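PDB 4PDY: aminoglycoside phosphotransferase from Alicyclobacillus acidocaldarius subsp. acidocaldarius, which probably transfers a phosphoryl group to a small-molecule substrate, as kinase-like enzymes of the aminoglycoside phosphotransferase family do, although its own substrate is not established. Local coordinates for residues E122-T127 and A257-R262; A128-Q133 and V239-F244. All coordinates share one frame; numbering follows the deposited sequence.

Overall arrangement
Both contacts use the same helix, 121-137. Contact 1 packs its first turns, 122-127, on helix 252-266; contact 2 joins its next turns, 128-133, to strand 239-241, and along the chain it is nested inside the loop that contact 1 closes. Their centres lie 10 Å apart, and they touch: V239 CG2 comes within 3.5 Å of T127 OG1, while L259 CD2 lies 3.8 Å from A128 N. The bound histidine relates chiefly to contact 2, where I242 touches it and the distance from the L241 side chain to the ligand is about 10 Å. From the T127 side chain to the bound histidine it is about 13 Å, so contact 1 lies further back, in the helical part of the fold.

Contact 1 of 2, residues E122-T127 and A257-R262; sequences EHVAQT and AHLLRR
V124 and L259 mark the closest backbone approach of the two helical segments, with their CA atoms 7.8 Å apart, and no hydrogen bond crosses between the helices. L259 bridges the interval nearly alone. It extends toward helix 121-137 because its CG lies opposite the backbone N (chi1 178°). CD1 lies 3.9 Å from T127 CG2, the two side chains meeting at a slant; CD2 rests 4.0 Å from the backbone V124 O and is also near V124 CG1, at 4.2 Å, while staying close to the T127 methyl. T127 can offer that methyl because its hydroxyl is turned back on its own helix. OG1 donates to H123 O over 2.8 Å, tilted 33° from the carbonyl plane, while T127 N reaches the same oxygen from the opposite face. Two bonds therefore grip H123 O, and the threonine's polar atom is satisfied away from the apolar junction. F118 touches both T127 and L259, and L260 turns to helices 271-284 and 289-300. This is buried helix-to-helix packing in the mainly helical part of the chain, consistent with the C-terminal lobe of a protein-kinase-like phosphotransferase.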
# COMPACT_ATOMS: atom_id res chain seq x y z
N GLU A 122 12.93 12.49 -1.51
CA GLU A 122 12.97 12.32 -2.94
C GLU A 122 12.21 11.06 -3.39
O GLU A 122 11.55 11.05 -4.43
CB GLU A 122 14.45 12.25 -3.37
CG GLU A 122 14.72 11.74 -4.77
CD GLU A 122 14.06 12.55 -5.87
OE1 GLU A 122 13.60 13.69 -5.59
OE2 GLU A 122 14.00 12.05 -7.03
N HIS A 123 12.40 9.97 -2.65
CA HIS A 123 11.77 8.71 -3.02
C HIS A 123 10.26 8.76 -2.75
O HIS A 123 9.47 8.27 -3.53
CB HIS A 123 12.38 7.55 -2.24
CG HIS A 123 13.75 7.18 -2.70
ND1 HIS A 123 14.20 5.88 -2.67
CD2 HIS A 123 14.76 7.93 -3.19
CE1 HIS A 123 15.44 5.85 -3.12
NE2 HIS A 123 15.81 7.07 -3.43
N VAL A 124 9.90 9.39 -1.64
CA VAL A 124 8.47 9.61 -1.35
C VAL A 124 7.82 10.50 -2.41
O VAL A 124 6.72 10.21 -2.90
CB VAL A 124 8.30 10.21 0.05
CG1 VAL A 124 6.83 10.55 0.30
CG2 VAL A 124 8.75 9.25 1.12
N ALA A 125 8.54 11.54 -2.80
CA ALA A 125 8.06 12.47 -3.81
C ALA A 125 7.70 11.72 -5.10
O ALA A 125 6.67 11.92 -5.71
CB ALA A 125 9.13 13.52 -4.12
N GLN A 126 8.65 10.90 -5.55
CA GLN A 126 8.47 10.19 -6.81
C GLN A 126 7.41 9.09 -6.74
O GLN A 126 6.72 8.85 -7.73
CB GLN A 126 9.81 9.69 -7.39
CG GLN A 126 10.69 10.85 -7.86
CD GLN A 126 9.99 11.73 -8.88
OE1 GLN A 126 9.40 11.24 -9.84
NE2 GLN A 126 9.99 13.04 -8.64
N THR A 127 7.33 8.41 -5.59
CA THR A 127 6.25 7.44 -5.37
C THR A 127 4.87 8.13 -5.43
O THR A 127 4.00 7.66 -6.12
CB THR A 127 6.45 6.69 -4.05
OG1 THR A 127 7.75 6.07 -4.04
CG2 THR A 127 5.40 5.61 -3.85
N ALA A 257 -2.81 8.38 1.91
CA ALA A 257 -2.69 8.11 3.34
C ALA A 257 -1.80 6.91 3.62
O ALA A 257 -1.09 6.89 4.61
CB ALA A 257 -4.08 7.92 3.97
N HIS A 258 -1.91 5.87 2.80
CA HIS A 258 -1.05 4.68 3.02
C HIS A 258 0.44 4.98 2.81
O HIS A 258 1.25 4.60 3.65
CB HIS A 258 -1.54 3.50 2.17
CG HIS A 258 -2.94 3.06 2.50
ND1 HIS A 258 -3.75 2.45 1.57
CD2 HIS A 258 -3.68 3.19 3.62
CE1 HIS A 258 -4.93 2.19 2.12
NE2 HIS A 258 -4.90 2.61 3.37
N LEU A 259 0.76 5.73 1.76
CA LEU A 259 2.13 6.19 1.57
C LEU A 259 2.58 7.05 2.74
O LEU A 259 3.68 6.87 3.28
CB LEU A 259 2.24 6.97 0.27
CG LEU A 259 3.64 7.55 -0.00
CD1 LEU A 259 4.73 6.48 -0.08
CD2 LEU A 259 3.61 8.34 -1.28
N LEU A 260 1.72 7.99 3.16
CA LEU A 260 2.11 8.86 4.24
C LEU A 260 2.34 8.09 5.54
O LEU A 260 3.27 8.38 6.28
CB LEU A 260 1.04 9.95 4.45
CG LEU A 260 1.02 11.06 3.41
CD1 LEU A 260 -0.30 11.83 3.41
CD2 LEU A 260 2.15 12.06 3.64
N ARG A 261 1.46 7.16 5.87
CA ARG A 261 1.59 6.50 7.15
C ARG A 261 2.91 5.71 7.19
O ARG A 261 3.63 5.74 8.17
CB ARG A 261 0.39 5.60 7.49
CG ARG A 261 0.37 5.33 8.98
CD ARG A 261 -0.51 4.19 9.43
NE ARG A 261 -1.91 4.22 9.05
CZ ARG A 261 -2.90 4.93 9.62
NH1 ARG A 261 -2.71 5.75 10.65
NH2 ARG A 261 -4.13 4.76 9.16
N ARG A 262 3.16 4.98 6.13
CA ARG A 262 4.39 4.18 6.08
C ARG A 262 5.63 5.05 6.14
O ARG A 262 6.60 4.74 6.86
CB ARG A 262 4.38 3.32 4.82
CG ARG A 262 3.38 2.16 4.91
CD ARG A 262 3.42 1.20 3.73
NE ARG A 262 2.44 0.12 3.91
CZ ARG A 262 1.31 -0.06 3.20
NH1 ARG A 262 0.98 0.74 2.18
NH2 ARG A 262 0.51 -1.08 3.50

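Contact 2 of 2, residues A128-Q133 and V239-F244; sequences AYTLAQ and VVLIDF
T130 meets V239 through a short hydrogen bond, OG1 donating to V239 O over 2.6 Å. The donor lies only 16° from the carbonyl plane. A water joins the same two residues by a second route, giving a hydrogen bond to T130 OG1 (2.8 Å) and accepting one from V239 N (3.1 Å). The other branch of T130 is apolar. CG2 is anti to the backbone N, which carries it onto L241, 3.6 Å from CG, with the two side chains running past each other in opposite directions. L131 crosses L241 at roughly a right angle, its CD2 4.0 Å from L241 CD1. Behind this first shell, Q126 O, one turn back in the helix, is a second acceptor for the T130 hydroxyl. Strand 239-241 runs at 46° to the helix segment, and backbone hydrogen bonds pair V240 with L232 and L241 with K84. Beyond it I242 touches the bound histidine, and D243 and F244, followed by E245, probably stand where protein kinases carry the DFG motif. The one hydroxyl proton goes to V239 O, so Q126 O can only share it, while the water fills the acceptor side; this buried group ties edge strand to helix, with methyl packing beside it.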
# COMPACT_ATOMS: atom_id res chain seq x y z
N ALA A 128 4.75 9.25 -4.74
CA ALA A 128 3.52 10.03 -4.74
C ALA A 128 3.17 10.48 -6.16
O ALA A 128 2.04 10.39 -6.60
CB ALA A 128 3.66 11.22 -3.82
N TYR A 129 4.15 11.00 -6.89
CA TYR A 129 3.92 11.47 -8.24
C TYR A 129 3.35 10.35 -9.10
O TYR A 129 2.38 10.51 -9.84
CB TYR A 129 5.24 12.02 -8.81
CG TYR A 129 5.15 12.78 -10.11
CD1 TYR A 129 4.27 13.84 -10.26
CD2 TYR A 129 6.02 12.49 -11.16
CE1 TYR A 129 4.21 14.55 -11.45
CE2 TYR A 129 5.97 13.20 -12.34
CZ TYR A 129 5.06 14.22 -12.48
OH TYR A 129 5.01 14.93 -13.66
N THR A 130 4.02 9.20 -9.03
CA THR A 130 3.60 8.05 -9.81
C THR A 130 2.17 7.59 -9.43
O THR A 130 1.36 7.29 -10.32
CB THR A 130 4.63 6.92 -9.65
OG1 THR A 130 5.82 7.29 -10.36
CG2 THR A 130 4.10 5.60 -10.12
N LEU A 131 1.91 7.47 -8.13
CA LEU A 131 0.57 7.08 -7.69
C LEU A 131 -0.50 8.06 -8.19
O LEU A 131 -1.57 7.65 -8.64
CB LEU A 131 0.54 6.97 -6.17
CG LEU A 131 1.30 5.78 -5.57
CD1 LEU A 131 1.48 6.01 -4.08
CD2 LEU A 131 0.62 4.45 -5.86
N ALA A 132 -0.20 9.35 -8.11
CA ALA A 132 -1.12 10.37 -8.59
C ALA A 132 -1.34 10.26 -10.09
O ALA A 132 -2.45 10.41 -10.59
CB ALA A 132 -0.59 11.73 -8.23
N GLN A 133 -0.27 9.99 -10.83
CA GLN A 133 -0.38 9.82 -12.27
C GLN A 133 -1.25 8.61 -12.62
O GLN A 133 -2.03 8.66 -13.56
CB GLN A 133 1.00 9.67 -12.93
CG GLN A 133 1.81 10.95 -12.93
CD GLN A 133 3.17 10.78 -13.57
OE1 GLN A 133 3.80 9.71 -13.41
NE2 GLN A 133 3.59 11.77 -14.35
N VAL A 239 9.73 6.61 -10.00
CA VAL A 239 9.24 5.38 -9.41
C VAL A 239 8.33 4.64 -10.37
O VAL A 239 7.37 5.21 -10.90
CB VAL A 239 8.54 5.65 -8.06
CG1 VAL A 239 7.73 4.44 -7.61
CG2 VAL A 239 9.55 6.03 -7.00
N VAL A 240 8.63 3.36 -10.56
CA VAL A 240 7.86 2.48 -11.40
C VAL A 240 7.15 1.49 -10.50
O VAL A 240 7.77 0.85 -9.65
CB VAL A 240 8.77 1.77 -12.43
CG1 VAL A 240 7.98 0.74 -13.21
CG2 VAL A 240 9.39 2.79 -13.38
N LEU A 241 5.83 1.41 -10.66
CA LEU A 241 5.05 0.48 -9.88
C LEU A 241 5.04 -0.91 -10.49
O LEU A 241 4.99 -1.07 -11.70
CB LEU A 241 3.61 0.96 -9.76
CG LEU A 241 3.41 2.24 -8.97
CD1 LEU A 241 1.99 2.75 -9.19
CD2 LEU A 241 3.67 2.06 -7.49
N ILE A 242 5.06 -1.89 -9.61
CA ILE A 242 4.78 -3.27 -9.98
C ILE A 242 3.68 -3.83 -9.06
O ILE A 242 3.36 -3.23 -8.03
CB ILE A 242 6.04 -4.14 -9.98
CG1 ILE A 242 6.56 -4.24 -8.57
CG2 ILE A 242 7.10 -3.55 -10.92
CD1 ILE A 242 7.68 -5.24 -8.42
N ASP A 243 3.15 -4.98 -9.43
CA ASP A 243 2.11 -5.68 -8.66
C ASP A 243 0.82 -4.89 -8.49
O ASP A 243 0.61 -4.30 -7.43
CB ASP A 243 2.63 -6.13 -7.29
CG ASP A 243 1.71 -7.13 -6.62
OD1 ASP A 243 0.65 -7.45 -7.20
OD2 ASP A 243 2.06 -7.58 -5.51
N PHE A 244 0.02 -4.91 -9.55
CA PHE A 244 -1.26 -4.21 -9.59
C PHE A 244 -2.41 -5.13 -9.19
O PHE A 244 -3.55 -4.83 -9.48
CB PHE A 244 -1.48 -3.62 -10.99
CG PHE A 244 -0.66 -2.38 -11.26
CD1 PHE A 244 0.67 -2.47 -11.70
CD2 PHE A 244 -1.20 -1.13 -11.01
CE1 PHE A 244 1.40 -1.30 -11.93
CE2 PHE A 244 -0.47 0.02 -11.23
CZ PHE A 244 0.82 -0.07 -11.68
O HOH W 1 7.95 9.01 -10.63